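Local coordinates for protein precorrin-6A reductase (Rhodobacter capsulatus, PDB 4X7G) that reduces precorrin-6A with NADPH as hydride donor, a step of cobalamin (vitamin B12) biosynthesis, using two Rossmann-type domains, at residues A21-A32 with Q41-F50; P74-V84 with I220-R228. All coordinates share one frame; numbering follows the deposited sequence. Where two conformers were deposited one is given.

Interaction 1 (A21-A32 with Q41-F50); sequences ADQGFEAVFSYA and QPLPTRIGGF. With NAP (NADP nicotinamide-adenine-dinucleotide phosphate), chain B.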
loop_
_atom_site.group_PDB
_atom_site.type_symbol
_atom_site.label_atom_id
_atom_site.label_comp_id
_atom_site.label_asym_id
_atom_site.label_seq_id
_atom_site.Cartn_x
_atom_site.Cartn_y
_atom_site.Cartn_z
ATOM N N ALA A 21 3.675 -18.933 -6.851
ATOM C CA ALA A 21 4.545 -20.020 -6.462
ATOM C C ALA A 21 3.769 -21.276 -6.468
ATOM O O ALA A 21 4.261 -22.343 -7.030
ATOM C CB ALA A 21 5.143 -19.770 -5.081
ATOM N N ASP A 22 2.609 -21.358 -5.895
ATOM C CA ASP A 22 1.896 -22.598 -5.824
ATOM C C ASP A 22 1.554 -23.121 -7.177
ATOM O O ASP A 22 1.570 -24.351 -7.419
ATOM C CB ASP A 22 0.637 -22.503 -5.023
ATOM C CG ASP A 22 0.899 -22.409 -3.522
ATOM O OD1 ASP A 22 2.066 -22.534 -3.118
ATOM O OD2 ASP A 22 -0.117 -22.031 -2.932
ATOM N N GLN A 23 1.291 -22.258 -8.125
ATOM C CA GLN A 23 0.942 -22.721 -9.461
ATOM C C GLN A 23 2.133 -22.897 -10.358
ATOM O O GLN A 23 1.963 -23.290 -11.537
ATOM C CB GLN A 23 -0.070 -21.756 -10.107
ATOM C CG GLN A 23 -1.416 -21.742 -9.367
ATOM C CD GLN A 23 -2.460 -20.896 -10.058
ATOM O OE1 GLN A 23 -2.395 -20.637 -11.255
ATOM N NE2 GLN A 23 -3.480 -20.529 -9.315
ATOM N N GLY A 24 3.322 -22.702 -9.864
ATOM C CA GLY A 24 4.497 -22.993 -10.629
ATOM C C GLY A 24 4.881 -22.006 -11.688
ATOM O O GLY A 24 5.564 -22.376 -12.666
ATOM N N PHE A 25 4.591 -20.719 -11.510
ATOM C CA PHE A 25 5.051 -19.698 -12.453
ATOM C C PHE A 25 6.442 -19.285 -12.215
ATOM O O PHE A 25 6.874 -19.123 -11.071
ATOM C CB PHE A 25 4.141 -18.447 -12.421
ATOM C CG PHE A 25 2.785 -18.640 -13.034
ATOM C CD1 PHE A 25 1.724 -19.134 -12.346
ATOM C CD2 PHE A 25 2.559 -18.331 -14.444
ATOM C CE1 PHE A 25 0.498 -19.307 -12.928
ATOM C CE2 PHE A 25 1.381 -18.511 -15.006
ATOM C CZ PHE A 25 0.347 -19.002 -14.294
ATOM N N GLU A 26 7.176 -18.942 -13.276
ATOM C CA GLU A 26 8.429 -18.315 -13.177
ATOM C C GLU A 26 8.190 -16.818 -12.929
ATOM O O GLU A 26 7.570 -16.136 -13.734
ATOM C CB GLU A 26 9.215 -18.520 -14.483
ATOM C CG GLU A 26 10.603 -18.149 -14.578
ATOM C CD GLU A 26 11.355 -19.033 -15.671
ATOM O OE1 GLU A 26 11.103 -20.294 -15.953
ATOM O OE2 GLU A 26 12.124 -18.330 -16.213
ATOM N N ALA A 27 8.645 -16.334 -11.812
ATOM C CA ALA A 27 8.276 -14.984 -11.378
ATOM C C ALA A 27 9.293 -14.432 -10.436
ATOM O O ALA A 27 9.871 -15.209 -9.619
ATOM C CB ALA A 27 6.920 -14.986 -10.677
ATOM N N VAL A 28 9.463 -13.113 -10.428
ATOM C CA VAL A 28 10.300 -12.335 -9.470
ATOM C C VAL A 28 9.377 -11.400 -8.715
ATOM O O VAL A 28 8.494 -10.784 -9.353
ATOM C CB VAL A 28 11.367 -11.542 -10.256
ATOM C CG1 VAL A 28 12.078 -10.601 -9.294
ATOM C CG2 VAL A 28 12.358 -12.451 -10.975
ATOM N N PHE A 29 9.594 -11.242 -7.426
ATOM C CA PHE A 29 8.914 -10.285 -6.600
ATOM C C PHE A 29 9.772 -9.105 -6.361
ATOM O O PHE A 29 11.008 -9.270 -6.109
ATOM C CB PHE A 29 8.573 -10.975 -5.286
ATOM C CG PHE A 29 7.629 -10.185 -4.396
ATOM C CD1 PHE A 29 8.056 -9.202 -3.577
ATOM C CD2 PHE A 29 6.296 -10.533 -4.363
ATOM C CE1 PHE A 29 7.162 -8.510 -2.736
ATOM C CE2 PHE A 29 5.433 -9.834 -3.524
ATOM C CZ PHE A 29 5.875 -8.909 -2.716
ATOM N N SER A 30 9.271 -7.873 -6.361
ATOM C CA SER A 30 10.067 -6.694 -6.164
ATOM C C SER A 30 9.581 -5.863 -4.986
ATOM O O SER A 30 8.416 -5.389 -5.000
ATOM C CB SER A 30 10.064 -5.850 -7.398
ATOM O OG SER A 30 10.876 -4.683 -7.270
ATOM N N TYR A 31 10.492 -5.558 -4.050
ATOM C CA TYR A 31 10.302 -4.519 -3.037
ATOM C C TYR A 31 11.136 -3.284 -3.407
ATOM O O TYR A 31 12.211 -3.398 -3.935
ATOM C CB TYR A 31 10.793 -5.017 -1.699
ATOM C CG TYR A 31 9.957 -6.019 -0.967
ATOM C CD1 TYR A 31 8.658 -5.730 -0.489
ATOM C CD2 TYR A 31 10.448 -7.308 -0.592
ATOM C CE1 TYR A 31 7.921 -6.624 0.264
ATOM C CE2 TYR A 31 9.710 -8.198 0.139
ATOM C CZ TYR A 31 8.497 -7.815 0.643
ATOM O OH TYR A 31 7.737 -8.650 1.500
ATOM N N ALA A 32 10.628 -2.153 -2.984
ATOM C CA ALA A 32 11.380 -0.903 -3.102
ATOM C C ALA A 32 12.578 -0.832 -2.152
ATOM O O ALA A 32 13.530 -0.091 -2.466
ATOM C CB ALA A 32 10.459 0.251 -2.710
ATOM N N GLN A 41 9.160 -13.593 0.808
ATOM C CA GLN A 41 8.123 -14.009 -0.139
ATOM C C GLN A 41 8.549 -15.296 -0.770
ATOM O O GLN A 41 9.762 -15.566 -0.899
ATOM C CB GLN A 41 8.054 -12.917 -1.244
ATOM C CG GLN A 41 7.482 -11.538 -0.718
ATOM C CD GLN A 41 6.053 -11.612 -0.362
ATOM O OE1 GLN A 41 5.317 -12.536 -0.735
ATOM N NE2 GLN A 41 5.607 -10.603 0.396
ATOM N N PRO A 42 7.614 -16.054 -1.294
ATOM C CA PRO A 42 7.909 -17.416 -1.859
ATOM C C PRO A 42 8.399 -17.403 -3.272
ATOM O O PRO A 42 8.221 -18.348 -4.016
ATOM C CB PRO A 42 6.577 -18.146 -1.725
ATOM C CG PRO A 42 5.587 -16.999 -1.910
ATOM C CD PRO A 42 6.153 -15.880 -1.099
ATOM N N LEU A 43 8.950 -16.276 -3.751
ATOM C CA LEU A 43 9.546 -16.076 -5.067
ATOM C C LEU A 43 10.912 -15.436 -4.859
ATOM O O LEU A 43 11.073 -14.692 -3.897
ATOM C CB LEU A 43 8.686 -15.216 -5.879
ATOM C CG LEU A 43 7.298 -15.725 -6.254
ATOM C CD1 LEU A 43 6.498 -14.586 -6.869
ATOM C CD2 LEU A 43 7.374 -16.928 -7.115
ATOM N N PRO A 44 11.829 -15.624 -5.794
ATOM C CA PRO A 44 13.053 -14.824 -5.816
ATOM C C PRO A 44 12.694 -13.340 -5.719
ATOM O O PRO A 44 11.827 -12.894 -6.485
ATOM C CB PRO A 44 13.770 -15.207 -7.066
ATOM C CG PRO A 44 12.969 -16.252 -7.688
ATOM C CD PRO A 44 11.691 -16.487 -6.952
ATOM N N THR A 45 13.369 -12.630 -4.838
ATOM C CA THR A 45 12.951 -11.259 -4.488
ATOM C C THR A 45 14.048 -10.260 -4.769
ATOM O O THR A 45 15.136 -10.381 -4.191
ATOM C CB THR A 45 12.513 -11.193 -3.060
ATOM O OG1 THR A 45 11.312 -12.033 -2.911
ATOM C CG2 THR A 45 12.161 -9.808 -2.591
ATOM N N ARG A 46 13.792 -9.253 -5.564
ATOM C CA ARG A 46 14.685 -8.111 -5.770
ATOM C C ARG A 46 14.281 -7.007 -4.838
ATOM O O ARG A 46 13.091 -6.893 -4.450
ATOM C CB ARG A 46 14.717 -7.684 -7.162
ATOM C CG ARG A 46 13.491 -7.071 -7.680
ATOM C CD ARG A 46 13.588 -6.398 -9.043
ATOM N NE ARG A 46 14.647 -5.407 -9.099
ATOM C CZ ARG A 46 14.615 -4.275 -8.401
ATOM N NH1 ARG A 46 13.609 -3.907 -7.645
ATOM N NH2 ARG A 46 15.673 -3.467 -8.566
ATOM N N ILE A 47 15.250 -6.227 -4.351
ATOM C CA ILE A 47 15.017 -5.167 -3.363
ATOM C C ILE A 47 15.733 -3.911 -3.811
ATOM O O ILE A 47 16.982 -3.962 -3.964
ATOM C CB ILE A 47 15.446 -5.637 -1.987
ATOM C CG1 ILE A 47 14.695 -6.879 -1.502
ATOM C CG2 ILE A 47 15.142 -4.417 -1.049
ATOM C CD1 ILE A 47 15.157 -7.529 -0.172
ATOM N N GLY A 48 15.014 -2.849 -4.048
ATOM C CA GLY A 48 15.621 -1.580 -4.484
ATOM C C GLY A 48 14.850 -0.975 -5.587
ATOM O O GLY A 48 14.076 -1.625 -6.294
ATOM N N GLY A 49 15.033 0.328 -5.814
ATOM C CA GLY A 49 14.453 0.929 -6.988
ATOM C C GLY A 49 15.057 0.440 -8.309
ATOM O O GLY A 49 16.027 -0.266 -8.287
ATOM N N PHE A 50 14.411 0.760 -9.404
ATOM C CA PHE A 50 14.924 0.415 -10.716
ATOM C C PHE A 50 15.785 1.554 -11.347
ATOM O O PHE A 50 16.456 1.268 -12.361
ATOM C CB PHE A 50 13.792 0.073 -11.701
ATOM C CG PHE A 50 12.972 -1.108 -11.259
ATOM C CD1 PHE A 50 13.405 -2.397 -11.583
ATOM C CD2 PHE A 50 11.825 -0.959 -10.540
ATOM C CE1 PHE A 50 12.633 -3.484 -11.185
ATOM C CE2 PHE A 50 11.046 -2.046 -10.171
ATOM C CZ PHE A 50 11.453 -3.287 -10.477
HETATM P PA NAP B . 6.352 5.545 -4.849
HETATM O O1A NAP B . 6.415 6.952 -4.271
HETATM O O2A NAP B . 5.414 5.297 -5.815
HETATM O O5B NAP B . 7.727 5.078 -5.356
HETATM C C5B NAP B . 8.956 5.832 -5.340
HETATM C C4B NAP B . 10.121 5.116 -5.979
HETATM O O4B NAP B . 10.418 3.894 -5.171
HETATM C C3B NAP B . 9.812 4.466 -7.301
HETATM O O3B NAP B . 9.893 5.433 -8.350
HETATM C C2B NAP B . 10.761 3.342 -7.395
HETATM O O2B NAP B . 12.100 3.844 -7.566
HETATM C C1B NAP B . 10.752 2.803 -6.058
HETATM N N9A NAP B . 9.749 1.737 -5.796
HETATM C C8A NAP B . 8.460 1.867 -5.332
HETATM N N7A NAP B . 7.861 0.650 -5.218
HETATM C C5A NAP B . 8.792 -0.223 -5.709
HETATM C C6A NAP B . 8.776 -1.662 -5.860
HETATM N N6A NAP B . 7.762 -2.417 -5.412
HETATM N N1A NAP B . 9.851 -2.280 -6.396
HETATM C C2A NAP B . 10.914 -1.475 -6.802
HETATM N N3A NAP B . 11.084 -0.158 -6.699
HETATM C C4A NAP B . 9.996 0.436 -6.132
HETATM O O3 NAP B . 6.059 4.442 -3.710
HETATM P PN NAP B . 6.260 4.440 -2.088
HETATM O O1N NAP B . 5.078 5.116 -1.406
HETATM O O2N NAP B . 7.607 4.900 -1.732
HETATM O O5D NAP B . 6.048 2.875 -1.760
HETATM C C5D NAP B . 7.210 2.069 -1.410
HETATM C C4D NAP B . 6.769 0.693 -1.293
HETATM O O4D NAP B . 5.965 0.544 -0.137
HETATM C C3D NAP B . 6.050 0.085 -2.522
HETATM O O3D NAP B . 6.450 -1.263 -2.811
HETATM C C2D NAP B . 4.589 0.108 -2.075
HETATM O O2D NAP B . 3.759 -0.866 -2.575
HETATM C C1D NAP B . 4.751 -0.044 -0.538
HETATM N N1N NAP B . 3.733 0.612 0.141
HETATM C C2N NAP B . 3.332 1.719 0.060
HETATM C C3N NAP B . 2.291 1.823 0.912
HETATM C C7N NAP B . 2.082 3.252 0.470
HETATM O O7N NAP B . 3.027 3.392 -0.471
HETATM N N7N NAP B . 1.066 4.057 1.014
HETATM C C4N NAP B . 1.792 0.609 1.762
HETATM C C5N NAP B . 2.384 -0.786 1.832
HETATM C C6N NAP B . 3.343 -0.544 0.870
HETATM P P2B NAP B . 12.748 3.936 -9.063
HETATM O O1X NAP B . 14.184 4.171 -8.665
HETATM O O2X NAP B . 12.447 2.755 -9.787
HETATM O O3X NAP B . 11.982 4.992 -9.914
#
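Phe29, Ser30 and Tyr31 pair in parallel with Thr45, Arg46 and Ile47, joining strand 27-31 to edge strand 45-47. Four backbone hydrogen bonds zip them together, from Phe29 N to Pro44 O (2.9 Å) through to Gly48 N on Tyr31 O.

Stacking and apolar contacts fill one face. The Gln41 amide lies nearly flat on the Phe29 ring, planes 11° apart, with CG 3.5 Å from the ring centroid in a CH-pi contact. Farther back, Leu43 CD1 meets Ala27 CB (3.9 Å).

Side-chain hydrogen bonds do the rest. Gln41 NE2, also bonded to Ser14, sends an in-plane N-H to Tyr31 OH (3.1 Å), which also bonds Val39 O. On the Ser30 face, Arg46 NH1 reaches Ser30 OG (2.9 Å) and Gly48 O (2.7 Å), both near the guanidinium plane, with Phe50 CE1 over one guanidinium face, toward its rim. Ser30 OG, trans to the amide nitrogen (chi1 -178°), donates to adenine N1A of NADP (2.8 Å).

By donating to Ser30 OG, Arg46 probably helps turn its proton toward N1A; Ser30 O accepts from N6A, so of the two segments Ser30 alone bonds both adenine nitrogens.

Interaction 2 (P74-V84 with I220-R228); sequences PFAAQMSANAV and IDRPAVPAR. With NAP (NADP nicotinamide-adenine-dinucleotide phosphate), chain B.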
loop_
_atom_site.group_PDB
_atom_site.type_symbol
_atom_site.label_atom_id
_atom_site.label_comp_id
_atom_site.label_asym_id
_atom_site.label_seq_id
_atom_site.Cartn_x
_atom_site.Cartn_y
_atom_site.Cartn_z
ATOM N N PRO A 74 -1.852 1.533 -3.650
ATOM C CA PRO A 74 -2.482 2.535 -4.493
ATOM C C PRO A 74 -1.916 3.936 -4.355
ATOM O O PRO A 74 -2.022 4.776 -5.278
ATOM C CB PRO A 74 -3.940 2.418 -4.101
ATOM C CG PRO A 74 -4.141 1.035 -3.668
ATOM C CD PRO A 74 -2.850 0.674 -2.984
ATOM N N PHE A 75 -1.279 4.230 -3.227
ATOM C CA PHE A 75 -0.647 5.524 -3.026
ATOM C C PHE A 75 0.777 5.577 -3.435
ATOM O O PHE A 75 1.425 6.661 -3.462
ATOM C CB PHE A 75 -0.824 6.007 -1.567
ATOM C CG PHE A 75 -2.212 6.513 -1.306
ATOM C CD1 PHE A 75 -3.296 5.695 -1.314
ATOM C CD2 PHE A 75 -2.406 7.904 -1.035
ATOM C CE1 PHE A 75 -4.584 6.180 -1.109
ATOM C CE2 PHE A 75 -3.681 8.344 -0.751
ATOM C CZ PHE A 75 -4.731 7.527 -0.855
ATOM N N ALA A 76 1.362 4.462 -3.916
ATOM C CA ALA A 76 2.705 4.407 -4.526
ATOM C C ALA A 76 2.517 4.731 -5.989
ATOM O O ALA A 76 2.607 3.888 -6.880
ATOM C CB ALA A 76 3.352 3.046 -4.292
ATOM N N ALA A 77 2.229 6.040 -6.251
ATOM C CA ALA A 77 1.761 6.418 -7.559
ATOM C C ALA A 77 2.904 6.657 -8.524
ATOM O O ALA A 77 2.680 6.492 -9.726
ATOM C CB ALA A 77 0.875 7.689 -7.481
ATOM N N GLN A 78 4.075 6.940 -8.042
ATOM C CA GLN A 78 5.244 7.114 -8.909
ATOM C C GLN A 78 5.652 5.760 -9.509
ATOM O O GLN A 78 5.909 5.626 -10.722
ATOM C CB GLN A 78 6.487 7.687 -8.196
ATOM C CG GLN A 78 7.567 8.120 -9.173
ATOM C CD GLN A 78 7.075 9.196 -10.118
ATOM O OE1 GLN A 78 6.688 10.324 -9.706
ATOM N NE2 GLN A 78 7.104 8.878 -11.390
HETATM N N MSE A 79 5.677 4.717 -8.648
HETATM C CA MSE A 79 6.029 3.412 -9.127
HETATM C C MSE A 79 5.037 3.000 -10.169
HETATM O O MSE A 79 5.367 2.449 -11.197
HETATM C CB MSE A 79 6.054 2.417 -7.959
HETATM C CG MSE A 79 6.551 1.020 -8.440
HETATM SE SE MSE A 79 8.385 0.837 -9.025
HETATM C CE MSE A 79 8.129 -0.971 -9.590
ATOM N N SER A 80 3.760 3.152 -9.865
ATOM C CA SER A 80 2.726 2.732 -10.785
ATOM C C SER A 80 2.782 3.486 -12.124
ATOM O O SER A 80 2.680 2.889 -13.180
ATOM C CB SER A 80 1.353 2.868 -10.204
ATOM O OG SER A 80 1.133 1.904 -9.116
ATOM N N ALA A 81 2.984 4.809 -12.080
ATOM C CA ALA A 81 3.208 5.564 -13.340
ATOM C C ALA A 81 4.428 5.129 -14.078
ATOM O O ALA A 81 4.358 4.992 -15.312
ATOM C CB ALA A 81 3.234 7.047 -13.043
ATOM N N ASN A 82 5.475 4.851 -13.373
ATOM C CA ASN A 82 6.714 4.381 -14.016
ATOM C C ASN A 82 6.468 3.065 -14.716
ATOM O O ASN A 82 6.960 2.817 -15.832
ATOM C CB ASN A 82 7.880 4.227 -13.092
ATOM C CG ASN A 82 8.431 5.564 -12.635
ATOM O OD1 ASN A 82 7.935 6.630 -13.028
ATOM N ND2 ASN A 82 9.411 5.527 -11.846
ATOM N N ALA A 83 5.688 2.169 -14.114
ATOM C CA ALA A 83 5.409 0.874 -14.739
ATOM C C ALA A 83 4.574 1.052 -15.985
ATOM O O ALA A 83 4.830 0.351 -16.996
ATOM C CB ALA A 83 4.677 -0.069 -13.752
ATOM N N VAL A 84 3.567 1.931 -15.972
ATOM C CA VAL A 84 2.809 2.158 -17.198
ATOM C C VAL A 84 3.762 2.609 -18.296
ATOM O O VAL A 84 3.666 2.030 -19.407
ATOM C CB VAL A 84 1.714 3.203 -16.984
ATOM C CG1 VAL A 84 0.988 3.413 -18.320
ATOM C CG2 VAL A 84 0.754 2.742 -15.923
ATOM N N ILE A 220 -8.281 9.793 2.996
ATOM C CA ILE A 220 -7.640 10.504 1.911
ATOM C C ILE A 220 -7.921 9.711 0.600
ATOM O O ILE A 220 -7.680 8.502 0.471
ATOM C CB ILE A 220 -6.142 10.582 2.133
ATOM C CG1 ILE A 220 -5.846 11.322 3.466
ATOM C CG2 ILE A 220 -5.453 11.291 0.989
ATOM C CD1 ILE A 220 -4.549 10.987 4.100
ATOM N N ASP A 221 -8.453 10.439 -0.390
ATOM C CA ASP A 221 -8.707 9.844 -1.689
ATOM C C ASP A 221 -7.403 9.499 -2.388
ATOM O O ASP A 221 -6.365 10.086 -2.236
ATOM C CB ASP A 221 -9.537 10.886 -2.486
ATOM C CG ASP A 221 -10.941 11.122 -1.878
ATOM O OD1 ASP A 221 -11.514 10.261 -1.192
ATOM O OD2 ASP A 221 -11.432 12.164 -2.255
ATOM N N ARG A 222 -7.525 8.442 -3.272
ATOM C CA ARG A 222 -6.377 7.989 -3.999
ATOM C C ARG A 222 -5.812 9.040 -4.991
ATOM O O ARG A 222 -6.611 9.819 -5.523
ATOM C CB ARG A 222 -6.731 6.745 -4.798
ATOM C CG ARG A 222 -6.880 5.509 -3.934
ATOM C CD ARG A 222 -7.443 4.398 -4.742
ATOM N NE ARG A 222 -7.572 3.165 -3.966
ATOM C CZ ARG A 222 -8.035 2.023 -4.454
ATOM N NH1 ARG A 222 -8.431 1.955 -5.742
ATOM N NH2 ARG A 222 -8.052 0.955 -3.737
ATOM N N PRO A 223 -4.511 9.024 -5.234
ATOM C CA PRO A 223 -3.861 9.961 -6.153
ATOM C C PRO A 223 -4.127 9.461 -7.601
ATOM O O PRO A 223 -4.396 8.305 -7.850
ATOM C CB PRO A 223 -2.381 9.833 -5.818
ATOM C CG PRO A 223 -2.233 8.407 -5.323
ATOM C CD PRO A 223 -3.496 8.116 -4.590
ATOM N N ALA A 224 -3.966 10.392 -8.539
ATOM C CA ALA A 224 -4.040 10.111 -9.984
ATOM C C ALA A 224 -2.902 9.181 -10.406
ATOM O O ALA A 224 -1.743 9.374 -10.003
ATOM C CB ALA A 224 -3.941 11.416 -10.773
ATOM N N VAL A 225 -3.260 8.230 -11.267
ATOM C CA VAL A 225 -2.294 7.383 -11.945
ATOM C C VAL A 225 -2.727 7.211 -13.402
ATOM O O VAL A 225 -3.883 7.091 -13.653
ATOM C CB VAL A 225 -2.230 5.979 -11.274
ATOM C CG1 VAL A 225 -1.241 5.026 -11.973
ATOM C CG2 VAL A 225 -1.882 6.123 -9.762
ATOM N N PRO A 226 -1.791 7.186 -14.332
ATOM C CA PRO A 226 -2.198 6.993 -15.706
ATOM C C PRO A 226 -2.933 5.701 -15.928
ATOM O O PRO A 226 -2.806 4.713 -15.136
ATOM C CB PRO A 226 -0.875 6.908 -16.433
ATOM C CG PRO A 226 0.091 7.716 -15.623
ATOM C CD PRO A 226 -0.375 7.462 -14.195
ATOM N N ALA A 227 -3.730 5.619 -16.987
ATOM C CA ALA A 227 -4.571 4.481 -17.262
ATOM C C ALA A 227 -3.729 3.233 -17.657
ATOM O O ALA A 227 -2.757 3.339 -18.343
ATOM C CB ALA A 227 -5.451 4.790 -18.475
ATOM N N ARG A 228 -4.204 2.112 -17.113
ATOM C CA ARG A 228 -3.687 0.789 -17.410
ATOM C C ARG A 228 -4.709 -0.232 -17.006
ATOM O O ARG A 228 -5.689 0.057 -16.252
ATOM C CB ARG A 228 -2.297 0.517 -16.831
ATOM C CG ARG A 228 -2.240 0.160 -15.341
ATOM C CD ARG A 228 -2.478 1.388 -14.466
ATOM N NE ARG A 228 -1.827 1.207 -13.170
ATOM C CZ ARG A 228 -2.338 1.543 -11.987
ATOM N NH1 ARG A 228 -1.659 1.257 -10.906
ATOM N NH2 ARG A 228 -3.548 2.025 -11.879
HETATM P PA NAP B . 6.352 5.545 -4.849
HETATM O O1A NAP B . 6.415 6.952 -4.271
HETATM O O2A NAP B . 5.414 5.297 -5.815
HETATM O O5B NAP B . 7.727 5.078 -5.356
HETATM C C5B NAP B . 8.956 5.832 -5.340
HETATM C C4B NAP B . 10.121 5.116 -5.979
HETATM O O4B NAP B . 10.418 3.894 -5.171
HETATM C C3B NAP B . 9.812 4.466 -7.301
HETATM O O3B NAP B . 9.893 5.433 -8.350
HETATM C C2B NAP B . 10.761 3.342 -7.395
HETATM O O2B NAP B . 12.100 3.844 -7.566
HETATM C C1B NAP B . 10.752 2.803 -6.058
HETATM N N9A NAP B . 9.749 1.737 -5.796
HETATM C C8A NAP B . 8.460 1.867 -5.332
HETATM N N7A NAP B . 7.861 0.650 -5.218
HETATM C C5A NAP B . 8.792 -0.223 -5.709
HETATM C C6A NAP B . 8.776 -1.662 -5.860
HETATM N N6A NAP B . 7.762 -2.417 -5.412
HETATM N N1A NAP B . 9.851 -2.280 -6.396
HETATM C C2A NAP B . 10.914 -1.475 -6.802
HETATM N N3A NAP B . 11.084 -0.158 -6.699
HETATM C C4A NAP B . 9.996 0.436 -6.132
HETATM O O3 NAP B . 6.059 4.442 -3.710
HETATM P PN NAP B . 6.260 4.440 -2.088
HETATM O O1N NAP B . 5.078 5.116 -1.406
HETATM O O2N NAP B . 7.607 4.900 -1.732
HETATM O O5D NAP B . 6.048 2.875 -1.760
HETATM C C5D NAP B . 7.210 2.069 -1.410
HETATM C C4D NAP B . 6.769 0.693 -1.293
HETATM O O4D NAP B . 5.965 0.544 -0.137
HETATM C C3D NAP B . 6.050 0.085 -2.522
HETATM O O3D NAP B . 6.450 -1.263 -2.811
HETATM C C2D NAP B . 4.589 0.108 -2.075
HETATM O O2D NAP B . 3.759 -0.866 -2.575
HETATM C C1D NAP B . 4.751 -0.044 -0.538
HETATM N N1N NAP B . 3.733 0.612 0.141
HETATM C C2N NAP B . 3.332 1.719 0.060
HETATM C C3N NAP B . 2.291 1.823 0.912
HETATM C C7N NAP B . 2.082 3.252 0.470
HETATM O O7N NAP B . 3.027 3.392 -0.471
HETATM N N7N NAP B . 1.066 4.057 1.014
HETATM C C4N NAP B . 1.792 0.609 1.762
HETATM C C5N NAP B . 2.384 -0.786 1.832
HETATM C C6N NAP B . 3.343 -0.544 0.870
HETATM P P2B NAP B . 12.748 3.936 -9.063
HETATM O O1X NAP B . 14.184 4.171 -8.665
HETATM O O2X NAP B . 12.447 2.755 -9.787
HETATM O O3X NAP B . 11.982 4.992 -9.914
HETATM O O HOH W 1 -4.100 5.464 -6.980
HETATM O O HOH W 2 0.898 0.529 -13.127
#
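Helix 77-90, whose first turn holds a phosphate oxygen of NADP, and the turn leading into it pack here against the loop 220-228, which crosses from strand 216-220 of one parallel sheet to strand 229-231 of the other. Phe75 packs on the start of the loop. With CG anti to the carbonyl carbon (chi1 -76°), its ring takes Pro223 CD over the centre of one face, a CH-pi contact 3.7 Å from the centroid. The rim atom CZ runs up to Asp221 O (3.3 Å), and CE2 touches Ile220 CG2. An alanine here would keep none of this ring contact and would probably leave Pro223 CD and Ile220 CG2 without their aromatic partner, opening a gap between turn and loop.

Next to it, Pro74 CB lies over one face of the Arg222 guanidinium, 3.7 Å from NE; the arginine's N-H groups are held by Asn197 O, Ala198 O and Arg99 O. One water donates to both Pro74 O (2.8 Å) and Pro223 O.

The helix offers two alanine methyls: Ala77 CB meets Val225 CG2 (3.9 Å), and Ala81 CB meets Pro226 CD. Val84 CG2 rests on Arg228 CD (3.8 Å), the two side chains crossing at about a right angle. Val225 CG1 sits over the Arg228 guanidinium, whose NE donates to a second water, itself bonded to Ser80 O. Asp70 takes both Arg228 NH1, as a salt bridge, and Ser80 OG.

Apolar contacts and two bridging waters join the segments. Among the polar groups of segment 74-84, Met79 N donates to phosphate O2A of NADP (2.9 Å) near the helix start, whose dipole would probably favour the negative phosphate.

Interaction 1 closes before interaction 2 opens along the chain, and their centres lie about 20 Å apart. Strands 27-31 and 45-47 form one margin of the first six-stranded parallel sheet, and helix 77-90 follows strand 67-70 of that sheet. Segment 220-228 leads from strand 216-220 of the second sheet into 229-231, the other edge of the first, so interaction 2 ties the two domains together, in line with strand swapping between them. The contacts meet at the cofactor, where Phe50 CE2 packs on selenomethionine Met79 CE (3.2 Å). Both reach the adenine and the 2'-phosphate: Ser30 and Phe50 N bond from interaction 1, while interaction 2 brings Met79 against the adenine, Asn82 near the 2'-phosphate and Met79 N onto the diphosphate.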